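Local coordinates for protein dipeptidase AC. Metallo peptidase. MEROPS family M19 (Rhodobacter sphaeroides, PDB 3LY0) that probably hydrolyses dipeptides as a zinc-dependent metallodipeptidase, and binds a phosphinate mimic of L-Ala-D-Ala beside its two zinc ions, at residues M280-E283 against P284-R287; F269-E272 against D273-S277; V198-C201 against N202-I206; L190-A193 against G194-L197. All blocks are in the same frame, centred on the assembly; numbering follows the deposited sequence.

Contact 1: M280-E283 against P284-R287; sequences MGWE and PVLR
Trp282 and Glu283 meet Leu286 and Arg287 across the first turn of helix 283-296, in a chain belonging to the M19 family of the TIM-barrel clan. The backbone bonds are those of a starting alpha-helix. Leu286 N donates to Trp282 O at 3.1 Å, nearly straight (165°), and Arg287 N donates to Glu283 O at 2.9 Å. Pro284 suits this first turn, because its ring nitrogen has no hydrogen to offer and none is needed so early in a helix.

The charged pair lies one turn apart on the surface. Glu283 runs out straight beyond CG, and Arg287, bent at chi3 (-46°), folds its guanidinium back over Glu283, with Glu283 O and Pro284 CA lying over one face. Arg287 NH2 comes within 3.3 Å of Glu283 OE1 in a salt bridge whose two planar groups are turned 76° apart, so no flat two-pronged grip forms. The other terminal nitrogen, NH1, makes a salt bridge with Glu272, tying the helix start to the preceding loop. A leucine in place of Arg287 would probably leave both Glu283 and Glu272 without their shared positive partner.

Apolar contacts fill the inner side. Trp282 presents the edge of its indole to Val285, CE3 lying 4.3 Å from CG2, while Trp282 and Val285 also pack on Leu325 of helix 322-332. Met280, flexible enough to bend at chi3, passes alongside the proline ring and sets its terminal methyl CE 3.8 Å from Pro284 CB.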
loop_
_atom_site.group_PDB
_atom_site.type_symbol
_atom_site.label_atom_id
_atom_site.label_comp_id
_atom_site.label_asym_id
_atom_site.label_seq_id
_atom_site.Cartn_x
_atom_site.Cartn_y
_atom_site.Cartn_z
ATOM N N MET A 280 -8.837 -12.198 -15.890
ATOM C CA MET A 280 -8.409 -13.285 -15.027
ATOM C C MET A 280 -9.565 -13.603 -14.094
ATOM O O MET A 280 -10.512 -12.828 -13.979
ATOM C CB MET A 280 -7.189 -12.867 -14.201
ATOM C CG MET A 280 -7.430 -11.626 -13.319
ATOM S SD MET A 280 -5.969 -11.049 -12.390
ATOM C CE MET A 280 -5.916 -12.208 -11.038
ATOM N N GLY A 281 -9.475 -14.743 -13.419
ATOM C CA GLY A 281 -10.509 -15.147 -12.486
ATOM C C GLY A 281 -10.058 -15.034 -11.043
ATOM O O GLY A 281 -9.064 -14.367 -10.735
ATOM N N TRP A 282 -10.793 -15.685 -10.150
ATOM C CA TRP A 282 -10.477 -15.645 -8.719
ATOM C C TRP A 282 -9.293 -16.534 -8.313
ATOM O O TRP A 282 -8.682 -16.312 -7.265
ATOM C CB TRP A 282 -11.706 -16.022 -7.884
ATOM C CG TRP A 282 -12.840 -15.075 -8.024
ATOM C CD1 TRP A 282 -14.081 -15.352 -8.529
ATOM C CD2 TRP A 282 -12.856 -13.687 -7.662
ATOM N NE1 TRP A 282 -14.866 -14.228 -8.495
ATOM C CE2 TRP A 282 -14.136 -13.190 -7.974
ATOM C CE3 TRP A 282 -11.911 -12.817 -7.109
ATOM C CZ2 TRP A 282 -14.499 -11.863 -7.752
ATOM C CZ3 TRP A 282 -12.277 -11.501 -6.885
ATOM C CH2 TRP A 282 -13.553 -11.037 -7.209
ATOM N N GLU A 283 -8.977 -17.551 -9.115
ATOM C CA GLU A 283 -7.947 -18.519 -8.732
ATOM C C GLU A 283 -6.623 -17.889 -8.275
ATOM O O GLU A 283 -6.069 -18.289 -7.255
ATOM C CB GLU A 283 -7.650 -19.512 -9.869
ATOM C CG GLU A 283 -8.787 -20.401 -10.343
ATOM C CD GLU A 283 -8.347 -21.299 -11.498
ATOM O OE1 GLU A 283 -7.177 -21.179 -11.930
ATOM O OE2 GLU A 283 -9.157 -22.125 -11.978
ATOM N N PRO A 284 -6.089 -16.924 -9.044
ATOM C CA PRO A 284 -4.791 -16.380 -8.620
ATOM C C PRO A 284 -4.883 -15.599 -7.311
ATOM O O PRO A 284 -3.938 -15.602 -6.519
ATOM C CB PRO A 284 -4.405 -15.442 -9.777
ATOM C CG PRO A 284 -5.190 -15.977 -10.964
ATOM C CD PRO A 284 -6.488 -16.430 -10.374
ATOM N N VAL A 285 -6.004 -14.930 -7.088
ATOM C CA VAL A 285 -6.205 -14.194 -5.840
ATOM C C VAL A 285 -6.150 -15.165 -4.658
ATOM O O VAL A 285 -5.449 -14.933 -3.679
ATOM C CB VAL A 285 -7.552 -13.460 -5.845
ATOM C CG1 VAL A 285 -7.818 -12.804 -4.491
ATOM C CG2 VAL A 285 -7.588 -12.416 -6.970
ATOM N N LEU A 286 -6.868 -16.278 -4.769
ATOM C CA LEU A 286 -6.911 -17.246 -3.680
ATOM C C LEU A 286 -5.615 -18.025 -3.545
ATOM O O LEU A 286 -5.261 -18.484 -2.464
ATOM C CB LEU A 286 -8.086 -18.203 -3.872
ATOM C CG LEU A 286 -9.440 -17.529 -3.668
ATOM C CD1 LEU A 286 -10.562 -18.449 -4.131
ATOM C CD2 LEU A 286 -9.615 -17.112 -2.206
ATOM N N ARG A 287 -4.902 -18.187 -4.651
ATOM C CA ARG A 287 -3.614 -18.847 -4.625
ATOM C C ARG A 287 -2.656 -18.033 -3.758
ATOM O O ARG A 287 -1.984 -18.566 -2.880
ATOM C CB ARG A 287 -3.080 -18.950 -6.055
ATOM C CG ARG A 287 -1.978 -19.958 -6.256
ATOM C CD ARG A 287 -1.783 -20.226 -7.752
ATOM N NE ARG A 287 -3.060 -20.444 -8.441
ATOM C CZ ARG A 287 -3.462 -19.790 -9.533
ATOM N NH1 ARG A 287 -2.685 -18.866 -10.093
ATOM N NH2 ARG A 287 -4.645 -20.065 -10.076
#

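Contact 2: F269-E272 against D273-S277; sequences FLRE and DGRRS. With LY0 ((2R)-3-[(R)-[(1R)-1-aminoethyl](hydroxy)phosphoryl]-2-methylpropanoic acid), chain C.
Arg271 and Asp273 form a salt bridge in which the guanidinium takes the carboxylate side-on, one nitrogen to each oxygen. Arg271 NE reaches Asp273 OD1 at 2.9 Å and almost straight (171°), and Arg271 NH2 meets Asp273 OD2 at 2.9 Å. Both oxygens use their syn lone pairs, and the two groups are nearly coplanar, 20° apart. The bend of Arg271 at chi3 (61°) turns its guanidinium back to this carboxylate.

The backbone beneath is a type I beta turn from Arg271 to Gly274, closed by Gly274 N to Arg271 O at 3.0 Å. Gly274 has positive phi, a conformation that favours glycine. Asp273 adds an Asx turn: OD1 also accepts from Arg275 N at 3.0 Å, on its anti side and out of the carboxylate plane, so one oxygen is gripped by two donors.

A further hydrogen bond, more bent, runs from Arg271 NH1 to Ser277 O at 2.9 Å, linking the turn to the chain six residues on. Like charges also come close, Arg271 NH2 lying 3.9 Å from Arg275 NH1, with Asp273 beside them.

At the start of this stretch Phe269 belongs to the ligand pocket: its ring edge meets the carboxylate of the phosphinate inhibitor, CE2 lying 3.3 Å from O61.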
loop_
_atom_site.group_PDB
_atom_site.type_symbol
_atom_site.label_atom_id
_atom_site.label_comp_id
_atom_site.label_asym_id
_atom_site.label_seq_id
_atom_site.Cartn_x
_atom_site.Cartn_y
_atom_site.Cartn_z
ATOM N N PHE A 269 0.985 -8.634 -10.148
ATOM C CA PHE A 269 1.585 -9.257 -8.974
ATOM C C PHE A 269 0.781 -10.457 -8.496
ATOM O O PHE A 269 1.191 -11.137 -7.560
ATOM C CB PHE A 269 1.716 -8.238 -7.833
ATOM C CG PHE A 269 2.471 -6.988 -8.212
ATOM C CD1 PHE A 269 3.401 -6.991 -9.246
ATOM C CD2 PHE A 269 2.251 -5.802 -7.514
ATOM C CE1 PHE A 269 4.100 -5.832 -9.583
ATOM C CE2 PHE A 269 2.940 -4.644 -7.841
ATOM C CZ PHE A 269 3.859 -4.655 -8.883
ATOM N N LEU A 270 -0.360 -10.702 -9.142
ATOM C CA LEU A 270 -1.252 -11.814 -8.800
ATOM C C LEU A 270 -1.168 -12.972 -9.793
ATOM O O LEU A 270 -1.143 -14.128 -9.400
ATOM C CB LEU A 270 -2.706 -11.329 -8.766
ATOM C CG LEU A 270 -3.166 -10.469 -7.584
ATOM C CD1 LEU A 270 -4.555 -9.907 -7.827
ATOM C CD2 LEU A 270 -3.149 -11.275 -6.293
ATOM N N ARG A 271 -1.156 -12.645 -11.083
ATOM C CA ARG A 271 -1.170 -13.677 -12.121
ATOM C C ARG A 271 0.141 -14.448 -12.123
ATOM O O ARG A 271 1.213 -13.876 -11.974
ATOM C CB ARG A 271 -1.371 -13.026 -13.489
ATOM C CG ARG A 271 -2.701 -12.324 -13.658
ATOM C CD ARG A 271 -2.706 -11.479 -14.917
ATOM N NE ARG A 271 -2.508 -12.322 -16.092
ATOM C CZ ARG A 271 -3.400 -12.469 -17.064
ATOM N NH1 ARG A 271 -4.550 -11.813 -17.020
ATOM N NH2 ARG A 271 -3.131 -13.271 -18.087
ATOM N N GLU A 272 0.069 -15.758 -12.308
ATOM C CA GLU A 272 1.299 -16.531 -12.344
ATOM C C GLU A 272 2.173 -16.130 -13.536
ATOM O O GLU A 272 3.395 -16.260 -13.477
ATOM C CB GLU A 272 1.000 -18.027 -12.370
ATOM C CG GLU A 272 0.488 -18.569 -11.041
ATOM C CD GLU A 272 0.212 -20.062 -11.092
ATOM O OE1 GLU A 272 0.647 -20.716 -12.061
ATOM O OE2 GLU A 272 -0.440 -20.581 -10.163
ATOM N N ASP A 273 1.544 -15.623 -14.594
ATOM C CA ASP A 273 2.272 -15.156 -15.785
ATOM C C ASP A 273 2.763 -13.705 -15.691
ATOM O O ASP A 273 3.420 -13.208 -16.600
ATOM C CB ASP A 273 1.447 -15.367 -17.066
ATOM C CG ASP A 273 0.166 -14.537 -17.103
ATOM O OD1 ASP A 273 0.075 -13.506 -16.408
ATOM O OD2 ASP A 273 -0.762 -14.913 -17.851
ATOM N N GLY A 274 2.431 -13.018 -14.603
ATOM C CA GLY A 274 2.950 -11.681 -14.367
ATOM C C GLY A 274 2.508 -10.610 -15.351
ATOM O O GLY A 274 3.128 -9.548 -15.426
ATOM N N ARG A 275 1.438 -10.890 -16.091
ATOM C CA ARG A 275 0.922 -9.968 -17.100
ATOM C C ARG A 275 0.042 -8.915 -16.449
ATOM O O ARG A 275 -0.443 -9.107 -15.336
ATOM C CB ARG A 275 0.092 -10.723 -18.146
ATOM C CG ARG A 275 0.884 -11.607 -19.102
ATOM C CD ARG A 275 -0.041 -12.174 -20.168
ATOM N NE ARG A 275 -0.792 -11.108 -20.830
ATOM C CZ ARG A 275 -1.846 -11.305 -21.617
ATOM N NH1 ARG A 275 -2.288 -12.537 -21.849
ATOM N NH2 ARG A 275 -2.463 -10.267 -22.170
ATOM N N ARG A 276 -0.184 -7.813 -17.157
ATOM C CA ARG A 276 -0.993 -6.709 -16.635
ATOM C C ARG A 276 -2.509 -6.849 -16.869
ATOM O O ARG A 276 -3.305 -6.147 -16.238
ATOM C CB ARG A 276 -0.488 -5.385 -17.220
ATOM C CG ARG A 276 -1.038 -4.144 -16.543
ATOM C CD ARG A 276 -0.447 -2.876 -17.146
ATOM N NE ARG A 276 -0.921 -2.665 -18.507
ATOM C CZ ARG A 276 -1.935 -1.870 -18.827
ATOM N NH1 ARG A 276 -2.573 -1.200 -17.880
ATOM N NH2 ARG A 276 -2.306 -1.738 -20.092
ATOM N N SER A 277 -2.907 -7.744 -17.764
ATOM C CA SER A 277 -4.314 -7.871 -18.155
ATOM C C SER A 277 -5.289 -8.160 -17.004
ATOM O O SER A 277 -5.067 -9.062 -16.192
ATOM C CB SER A 277 -4.463 -8.949 -19.223
ATOM O OG SER A 277 -5.830 -9.197 -19.494
HETATM P P LY0 C . 1.947 1.994 -6.867
HETATM C C1 LY0 C . 2.335 4.058 -8.709
HETATM N N1 LY0 C . 1.700 4.620 -6.379
HETATM C C2 LY0 C . 1.556 3.672 -7.470
HETATM C C4 LY0 C . 1.393 0.735 -8.085
HETATM C C5 LY0 C . 2.409 -0.317 -8.431
HETATM C C6 LY0 C . 3.079 -0.906 -7.219
HETATM C C7 LY0 C . 1.941 -1.331 -9.443
HETATM O O31 LY0 C . 1.227 1.862 -5.546
HETATM O O32 LY0 C . 3.487 1.898 -6.604
HETATM O O61 LY0 C . 4.203 -1.648 -7.384
HETATM O O62 LY0 C . 2.647 -0.703 -6.072
#

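Contact 3: V198-C201 against N202-I206; sequences VAEC and NRLKI
Glu200 and Arg203 pair one turn apart near the end of helix 192-204, lying side by side and pointing the same way. Arg203 can be followed outward. Arg203 CB rests 3.7 Å from Glu200 O, over the backbone of the preceding turn. CG stands opposite the backbone N (chi1 -159°), and the chain runs on straight until chi3 bends it toward the glutamate. Arg203 NE then donates to Glu200 OE1 at 3.1 Å from above the carboxylate plane. CZ lies beside the same oxygen, and Arg203 NH1 completes the grip on Glu200 OE1 at 2.8 Å, nearly along the C-O direction of that oxygen. Both nitrogens thus hold a single oxygen, which sits at the guanidinium edge and in its plane, although the carboxylate itself is turned 59° from that plane.

Beyond this pair the helix stops in a Schellman motif. Lys205, the C-prime residue, takes positive phi; Ile206 N donates to Cys201 O at 2.9 Å, and Lys205 N makes a weak bond to Asn202 O. The lysine tail curls back, so that Lys205 NZ donates a hydrogen bond to Asn202 O at 2.9 Å. On the buried side Cys201 CB lies 4.0 Å from Ile206 CB, and both residues pack on Leu162 of strand 159-163. Asn202, also buried, spends its amide on Ser225 and Asp226.

Carbonyls at a helix end carry the negative end of its dipole, so the ammonium of Lys205 is likely to be favoured there, while the small Cys201 and branched Ile206 give the inward face an apolar surface suited to strand packing.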
loop_
_atom_site.group_PDB
_atom_site.type_symbol
_atom_site.label_atom_id
_atom_site.label_comp_id
_atom_site.label_asym_id
_atom_site.label_seq_id
_atom_site.Cartn_x
_atom_site.Cartn_y
_atom_site.Cartn_z
ATOM N N VAL A 198 15.084 4.446 9.876
ATOM C CA VAL A 198 14.458 3.331 10.577
ATOM C C VAL A 198 14.404 3.593 12.078
ATOM O O VAL A 198 13.371 3.429 12.711
ATOM C CB VAL A 198 15.198 1.996 10.299
ATOM C CG1 VAL A 198 14.702 0.891 11.228
ATOM C CG2 VAL A 198 15.034 1.597 8.845
ATOM N N ALA A 199 15.532 4.017 12.641
ATOM C CA ALA A 199 15.604 4.267 14.072
ATOM C C ALA A 199 14.622 5.357 14.506
ATOM O O ALA A 199 13.963 5.230 15.533
ATOM C CB ALA A 199 17.028 4.634 14.472
ATOM N N GLU A 200 14.523 6.419 13.707
ATOM C CA GLU A 200 13.675 7.553 14.058
ATOM C C GLU A 200 12.200 7.212 13.898
ATOM O O GLU A 200 11.370 7.630 14.709
ATOM C CB GLU A 200 14.030 8.787 13.233
ATOM C CG GLU A 200 13.543 10.082 13.850
ATOM C CD GLU A 200 14.212 10.361 15.180
ATOM O OE1 GLU A 200 13.585 11.011 16.040
ATOM O OE2 GLU A 200 15.368 9.922 15.359
ATOM N N CYS A 201 11.876 6.427 12.871
ATOM C CA CYS A 201 10.489 5.971 12.727
ATOM C C CYS A 201 10.089 5.081 13.898
ATOM O O CYS A 201 8.976 5.189 14.417
ATOM C CB CYS A 201 10.251 5.249 11.401
ATOM S SG CYS A 201 10.178 6.346 9.969
ATOM N N ASN A 202 10.992 4.190 14.314
ATOM C CA ASN A 202 10.724 3.386 15.504
ATOM C C ASN A 202 10.457 4.262 16.733
ATOM O O ASN A 202 9.540 4.006 17.507
ATOM C CB ASN A 202 11.901 2.459 15.823
ATOM C CG ASN A 202 11.996 1.237 14.895
ATOM O OD1 ASN A 202 12.994 0.526 14.934
ATOM N ND2 ASN A 202 10.959 0.976 14.091
ATOM N N ARG A 203 11.275 5.293 16.915
ATOM C CA ARG A 203 11.124 6.157 18.080
ATOM C C ARG A 203 9.810 6.932 18.036
ATOM O O ARG A 203 9.123 7.065 19.047
ATOM C CB ARG A 203 12.309 7.115 18.200
ATOM C CG ARG A 203 12.488 7.663 19.608
ATOM C CD ARG A 203 13.651 8.638 19.682
ATOM N NE ARG A 203 13.403 9.822 18.863
ATOM C CZ ARG A 203 12.575 10.804 19.205
ATOM N NH1 ARG A 203 12.405 11.844 18.398
ATOM N NH2 ARG A 203 11.908 10.743 20.351
ATOM N N LEU A 204 9.465 7.435 16.856
ATOM C CA LEU A 204 8.228 8.181 16.663
ATOM C C LEU A 204 6.994 7.296 16.530
ATOM O O LEU A 204 5.874 7.808 16.483
ATOM C CB LEU A 204 8.341 9.079 15.433
ATOM C CG LEU A 204 9.338 10.237 15.577
ATOM C CD1 LEU A 204 9.491 10.977 14.252
ATOM C CD2 LEU A 204 8.891 11.186 16.684
ATOM N N LYS A 205 7.204 5.977 16.471
ATOM C CA LYS A 205 6.116 5.016 16.262
ATOM C C LYS A 205 5.399 5.272 14.938
ATOM O O LYS A 205 4.164 5.244 14.861
ATOM C CB LYS A 205 5.130 5.052 17.433
ATOM C CG LYS A 205 5.786 4.850 18.791
ATOM C CD LYS A 205 6.419 3.476 18.880
ATOM C CE LYS A 205 7.177 3.290 20.193
ATOM N NZ LYS A 205 8.479 4.032 20.225
ATOM N N ILE A 206 6.189 5.544 13.908
ATOM C CA ILE A 206 5.732 5.594 12.520
ATOM C C ILE A 206 5.960 4.220 11.900
ATOM O O ILE A 206 7.074 3.706 11.921
ATOM C CB ILE A 206 6.519 6.658 11.720
ATOM C CG1 ILE A 206 6.227 8.057 12.278
ATOM C CG2 ILE A 206 6.175 6.586 10.231
ATOM C CD1 ILE A 206 7.062 9.155 11.656
#

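Contact 4: L190-A193 against G194-L197; sequences LTEA and GRRL
Thr191 places OG1 between its backbone N and carbonyl carbon (chi1 64°), which brings the hydroxyl oxygen to Gly194 N, while a bend at chi2 (-89°) in Glu192 and another at chi3 in Arg196 bring carboxylate and guanidinium together. The first pairing is the N-cap of helix 192-204: Gly194 N donates to Thr191 OG1 at 3.0 Å, and a threonine suits the site because its short hydroxyl can take up an amide hydrogen that has no earlier carbonyl in the helix. Glycine suits the place of Gly194, because a CB there would come too close to Leu190 CB and Thr191 O.

Arg196 NE meets Glu192 OE1 at 2.9 Å and 172°, within the guanidinium plane, and a water, whose oxygen lies 2.8 Å from Arg196 NH2, links that nitrogen to Glu192 OE1. A methionine in place of Arg196 would probably leave Glu192 without its charged mate and this water with one fewer partner. Arg195 instead lays a guanidinium face over Thr191 O and Glu192 CA; a second water, 2.7 Å from Arg195 NH1, bridges it to Leu190 O.

Thr191 OG1 is also bonded to Val171 O and Arg196 NH1 to Ala146 O, fastening the helix start to two loops. Ala193 and Leu197 turn to Phe172, whereas Leu190 and Arg195 lie on Val221 and Leu224 of helix 215-224, which flanks this end of helix 192-204.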
loop_
_atom_site.group_PDB
_atom_site.type_symbol
_atom_site.label_atom_id
_atom_site.label_comp_id
_atom_site.label_asym_id
_atom_site.label_seq_id
_atom_site.Cartn_x
_atom_site.Cartn_y
_atom_site.Cartn_z
ATOM N N LEU A 190 20.122 -0.219 2.592
ATOM C CA LEU A 190 19.905 1.108 3.144
ATOM C C LEU A 190 21.208 1.881 3.220
ATOM O O LEU A 190 22.282 1.307 3.440
ATOM C CB LEU A 190 19.312 1.029 4.546
ATOM C CG LEU A 190 17.935 0.378 4.656
ATOM C CD1 LEU A 190 17.442 0.464 6.080
ATOM C CD2 LEU A 190 16.951 1.030 3.678
ATOM N N THR A 191 21.100 3.191 3.030
ATOM C CA THR A 191 22.206 4.105 3.282
ATOM C C THR A 191 22.269 4.401 4.776
ATOM O O THR A 191 21.402 3.983 5.546
ATOM C CB THR A 191 21.983 5.428 2.559
ATOM O OG1 THR A 191 20.817 6.056 3.113
ATOM C CG2 THR A 191 21.794 5.227 1.063
ATOM N N GLU A 192 23.289 5.143 5.204
ATOM C CA GLU A 192 23.386 5.506 6.600
ATOM C C GLU A 192 22.141 6.309 7.001
ATOM O O GLU A 192 21.579 6.110 8.080
ATOM C CB GLU A 192 24.681 6.287 6.860
ATOM C CG GLU A 192 25.039 6.405 8.338
ATOM C CD GLU A 192 24.430 7.630 8.991
ATOM O OE1 GLU A 192 24.092 8.584 8.256
ATOM O OE2 GLU A 192 24.302 7.641 10.237
ATOM N N ALA A 193 21.709 7.197 6.109
ATOM C CA ALA A 193 20.496 7.978 6.352
ATOM C C ALA A 193 19.272 7.071 6.502
ATOM O O ALA A 193 18.414 7.318 7.352
ATOM C CB ALA A 193 20.280 8.987 5.239
ATOM N N GLY A 194 19.201 6.027 5.679
ATOM C CA GLY A 194 18.128 5.051 5.778
ATOM C C GLY A 194 18.123 4.325 7.112
ATOM O O GLY A 194 17.071 4.060 7.694
ATOM N N ARG A 195 19.310 3.996 7.616
ATOM C CA ARG A 195 19.411 3.367 8.920
ATOM C C ARG A 195 18.924 4.327 10.006
ATOM O O ARG A 195 18.183 3.931 10.903
ATOM C CB ARG A 195 20.849 2.887 9.177
ATOM C CG ARG A 195 21.285 1.819 8.181
ATOM C CD ARG A 195 22.561 1.091 8.599
ATOM N NE ARG A 195 23.761 1.913 8.465
ATOM C CZ ARG A 195 24.446 2.075 7.333
ATOM N NH1 ARG A 195 24.048 1.480 6.215
ATOM N NH2 ARG A 195 25.532 2.841 7.318
ATOM N N ARG A 196 19.322 5.597 9.918
ATOM C CA ARG A 196 18.806 6.591 10.854
ATOM C C ARG A 196 17.292 6.772 10.739
ATOM O O ARG A 196 16.605 6.958 11.745
ATOM C CB ARG A 196 19.534 7.928 10.700
ATOM C CG ARG A 196 20.965 7.897 11.230
ATOM C CD ARG A 196 21.628 9.274 11.178
ATOM N NE ARG A 196 21.931 9.697 9.815
ATOM C CZ ARG A 196 21.240 10.621 9.154
ATOM N NH1 ARG A 196 20.205 11.215 9.734
ATOM N NH2 ARG A 196 21.581 10.950 7.918
ATOM N N LEU A 197 16.784 6.716 9.511
ATOM C CA LEU A 197 15.342 6.800 9.273
ATOM C C LEU A 197 14.567 5.670 9.959
ATOM O O LEU A 197 13.520 5.904 10.563
ATOM C CB LEU A 197 15.047 6.826 7.773
ATOM C CG LEU A 197 13.569 6.875 7.388
ATOM C CD1 LEU A 197 12.939 8.211 7.775
ATOM C CD2 LEU A 197 13.432 6.641 5.908
HETATM O O HOH W 1 22.670 -0.812 5.682
HETATM O O HOH W 2 23.635 10.235 6.142
#

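Contacts 3 and 4 are the two ends of one helix, 192-204: contact 4 starts it with a threonine cap, contact 3 ends it with a Schellman motif, and they touch where Val198 CG2 lies 3.8 Å from Leu190 CD1. Both are partly buried, with charged pairs outside and apolar residues inside. Contacts 1 and 2 are surface contacts on neighbouring stretches, loop and helix start, which also pack together, Met280 SD lying 3.7 Å from Arg271 CG. Contact 2 relies on a turn and a two-oxygen arginine grip, and includes a pocket residue; contact 1 is a helix start. The centres of contacts 1 and 3 are about 36 Å apart, on opposite sides of the chain's centre.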